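Local coordinates for putative fructosamine-3-kinase (Thermobifida fusca YX, PDB 3F7W), which is probably a kinase of the fructosamine kinase family, though its substrate is not established, at residues 92-97 and 199-204. Numbering follows the deposited sequence.
Sequences VDERPP and NVLWQD
Gln203 folds its side chain back toward Val92 and Asp93, and its amide takes hold of the Asp93 carbonyl. Its CB starts away from that loop, but the chain bends at CG (chi2 -71°) and returns the amide to the two residues. Gln203 CD lies 3.6 Å from Val92 CG1, and OE1 takes a hydrogen bond from a water that also accepts from Asp93 N. Gln203 NE2 spends both hydrogens, one on Asp93 O at 2.8 Å, the other, almost straight, on its neighbour Trp202 O. Both acceptors lie close to the amide plane, which fixes the rotation of the group. Trp202 O is gripped twice, since Arg95 N (2.9 Å) arrives from the face of the carbonyl plane opposite Gln203 NE2. With an alanine here in place of Gln203, Asp93 O is likely to lose this donor, and the water on Asp93 N its link to 199-204. Arg95 curls over Gln203 CA and gives NE to Asp204 OD1 (2.9 Å), a salt bridge with guanidinium and carboxylate planes 75° apart. Pro97 CB sits over the indole of Trp202, a CH-pi contact 3.8 Å from the five-membered ring centroid; the other face meets Val200 CG1. Val92 CB and the Glu94 carboxylate touch the two methyls of Leu201. The contact seats the linker between strand 86-90 and helix 99-114 on the antiparallel pair 200-203/206-209, consistent with an interlobe hinge resting on the C-lobe of a protein-kinase-like fold.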
loop_
_atom_site.group_PDB
_atom_site.type_symbol
_atom_site.label_atom_id
_atom_site.label_comp_id
_atom_site.label_asym_id
_atom_site.label_seq_id
_atom_site.Cartn_x
_atom_site.Cartn_y
_atom_site.Cartn_z
ATOM N N VAL A 92 -7.259 15.646 -1.719
ATOM C CA VAL A 92 -7.474 15.322 -3.124
ATOM C C VAL A 92 -8.967 15.343 -3.402
ATOM O O VAL A 92 -9.732 14.681 -2.723
ATOM C CB VAL A 92 -6.913 13.897 -3.472
ATOM C CG1 VAL A 92 -7.083 13.612 -4.970
ATOM C CG2 VAL A 92 -5.448 13.787 -3.081
ATOM N N ASP A 93 -9.368 16.092 -4.422
ATOM C CA ASP A 93 -10.751 16.036 -4.918
ATOM C C ASP A 93 -10.806 15.101 -6.112
ATOM O O ASP A 93 -10.267 15.399 -7.186
ATOM C CB ASP A 93 -11.277 17.421 -5.281
ATOM C CG ASP A 93 -11.720 18.216 -4.041
ATOM O OD1 ASP A 93 -12.615 17.741 -3.276
ATOM O OD2 ASP A 93 -11.155 19.303 -3.844
ATOM N N GLU A 94 -11.457 13.970 -5.906
ATOM C CA GLU A 94 -11.453 12.901 -6.897
ATOM C C GLU A 94 -12.239 13.304 -8.136
ATOM O O GLU A 94 -13.163 14.137 -8.082
ATOM C CB GLU A 94 -12.096 11.636 -6.348
ATOM C CG GLU A 94 -11.409 11.041 -5.174
ATOM C CD GLU A 94 -12.150 9.837 -4.646
ATOM O OE1 GLU A 94 -12.307 8.847 -5.407
ATOM O OE2 GLU A 94 -12.546 9.878 -3.463
ATOM N N ARG A 95 -11.865 12.682 -9.236
ATOM C CA ARG A 95 -12.467 12.885 -10.532
ATOM C C ARG A 95 -12.767 11.509 -11.080
ATOM O O ARG A 95 -12.147 10.532 -10.657
ATOM C CB ARG A 95 -11.486 13.589 -11.455
ATOM C CG ARG A 95 -11.064 14.972 -11.001
ATOM C CD ARG A 95 -12.196 15.997 -11.144
ATOM N NE ARG A 95 -12.501 16.227 -12.562
ATOM C CZ ARG A 95 -13.706 16.147 -13.136
ATOM N NH1 ARG A 95 -14.820 15.900 -12.442
ATOM N NH2 ARG A 95 -13.801 16.356 -14.444
ATOM N N PRO A 96 -13.735 11.408 -12.001
ATOM C CA PRO A 96 -13.964 10.129 -12.645
ATOM C C PRO A 96 -12.721 9.655 -13.404
ATOM O O PRO A 96 -11.963 10.480 -13.907
ATOM C CB PRO A 96 -15.120 10.418 -13.613
ATOM C CG PRO A 96 -15.798 11.615 -13.037
ATOM C CD PRO A 96 -14.691 12.429 -12.459
ATOM N N PRO A 97 -12.503 8.327 -13.456
ATOM C CA PRO A 97 -11.380 7.781 -14.220
ATOM C C PRO A 97 -11.548 8.049 -15.695
ATOM O O PRO A 97 -12.670 8.038 -16.198
ATOM C CB PRO A 97 -11.440 6.262 -13.950
ATOM C CG PRO A 97 -12.442 6.055 -12.868
ATOM C CD PRO A 97 -13.306 7.281 -12.786
ATOM N N ASN A 199 -7.326 2.823 -3.067
ATOM C CA ASN A 199 -6.188 3.677 -2.704
ATOM C C ASN A 199 -5.640 4.466 -3.892
ATOM O O ASN A 199 -4.557 5.032 -3.818
ATOM C CB ASN A 199 -5.105 2.833 -2.019
ATOM C CG ASN A 199 -5.450 2.478 -0.580
ATOM O OD1 ASN A 199 -6.263 3.163 0.069
ATOM N ND2 ASN A 199 -4.849 1.377 -0.072
ATOM N N VAL A 200 -6.385 4.456 -4.990
ATOM C CA VAL A 200 -6.118 5.250 -6.202
ATOM C C VAL A 200 -7.246 6.265 -6.359
ATOM O O VAL A 200 -8.426 5.907 -6.549
ATOM C CB VAL A 200 -5.976 4.341 -7.451
ATOM C CG1 VAL A 200 -5.678 5.157 -8.721
ATOM C CG2 VAL A 200 -4.885 3.292 -7.177
ATOM N N LEU A 201 -6.884 7.530 -6.223
ATOM C CA LEU A 201 -7.807 8.641 -6.378
ATOM C C LEU A 201 -7.538 9.314 -7.711
ATOM O O LEU A 201 -6.498 9.948 -7.921
ATOM C CB LEU A 201 -7.650 9.652 -5.248
ATOM C CG LEU A 201 -7.834 9.105 -3.831
ATOM C CD1 LEU A 201 -7.884 10.261 -2.852
ATOM C CD2 LEU A 201 -9.079 8.253 -3.717
ATOM N N TRP A 202 -8.482 9.150 -8.619
ATOM C CA TRP A 202 -8.317 9.649 -9.971
ATOM C C TRP A 202 -8.390 11.183 -10.034
ATOM O O TRP A 202 -9.142 11.837 -9.277
ATOM C CB TRP A 202 -9.331 8.986 -10.898
ATOM C CG TRP A 202 -9.077 7.540 -11.071
ATOM C CD1 TRP A 202 -9.502 6.531 -10.262
ATOM C CD2 TRP A 202 -8.325 6.930 -12.114
ATOM N NE1 TRP A 202 -9.067 5.321 -10.747
ATOM C CE2 TRP A 202 -8.340 5.540 -11.884
ATOM C CE3 TRP A 202 -7.647 7.425 -13.228
ATOM C CZ2 TRP A 202 -7.702 4.635 -12.724
ATOM C CZ3 TRP A 202 -7.003 6.518 -14.070
ATOM C CH2 TRP A 202 -7.043 5.136 -13.811
ATOM N N GLN A 203 -7.567 11.719 -10.926
ATOM C CA GLN A 203 -7.470 13.139 -11.231
ATOM C C GLN A 203 -7.617 13.290 -12.743
ATOM O O GLN A 203 -7.679 12.297 -13.460
ATOM C CB GLN A 203 -6.102 13.646 -10.784
ATOM C CG GLN A 203 -5.861 13.513 -9.265
ATOM C CD GLN A 203 -6.689 14.489 -8.471
ATOM O OE1 GLN A 203 -6.189 15.532 -8.076
ATOM N NE2 GLN A 203 -7.962 14.165 -8.237
ATOM N N ASP A 204 -7.699 14.527 -13.224
ATOM C CA ASP A 204 -7.777 14.767 -14.664
ATOM C C ASP A 204 -6.504 14.365 -15.388
ATOM O O ASP A 204 -6.545 13.993 -16.559
ATOM C CB ASP A 204 -8.048 16.254 -14.934
ATOM C CG ASP A 204 -9.420 16.701 -14.447
ATOM O OD1 ASP A 204 -10.394 15.915 -14.548
ATOM O OD2 ASP A 204 -9.502 17.843 -13.946
HETATM O O HOH W 1 -7.222 17.263 -6.191
HETATM O O HOH W 2 -11.161 8.215 -7.727
HETATM O O HOH W 3 -9.477 10.796 -14.755
#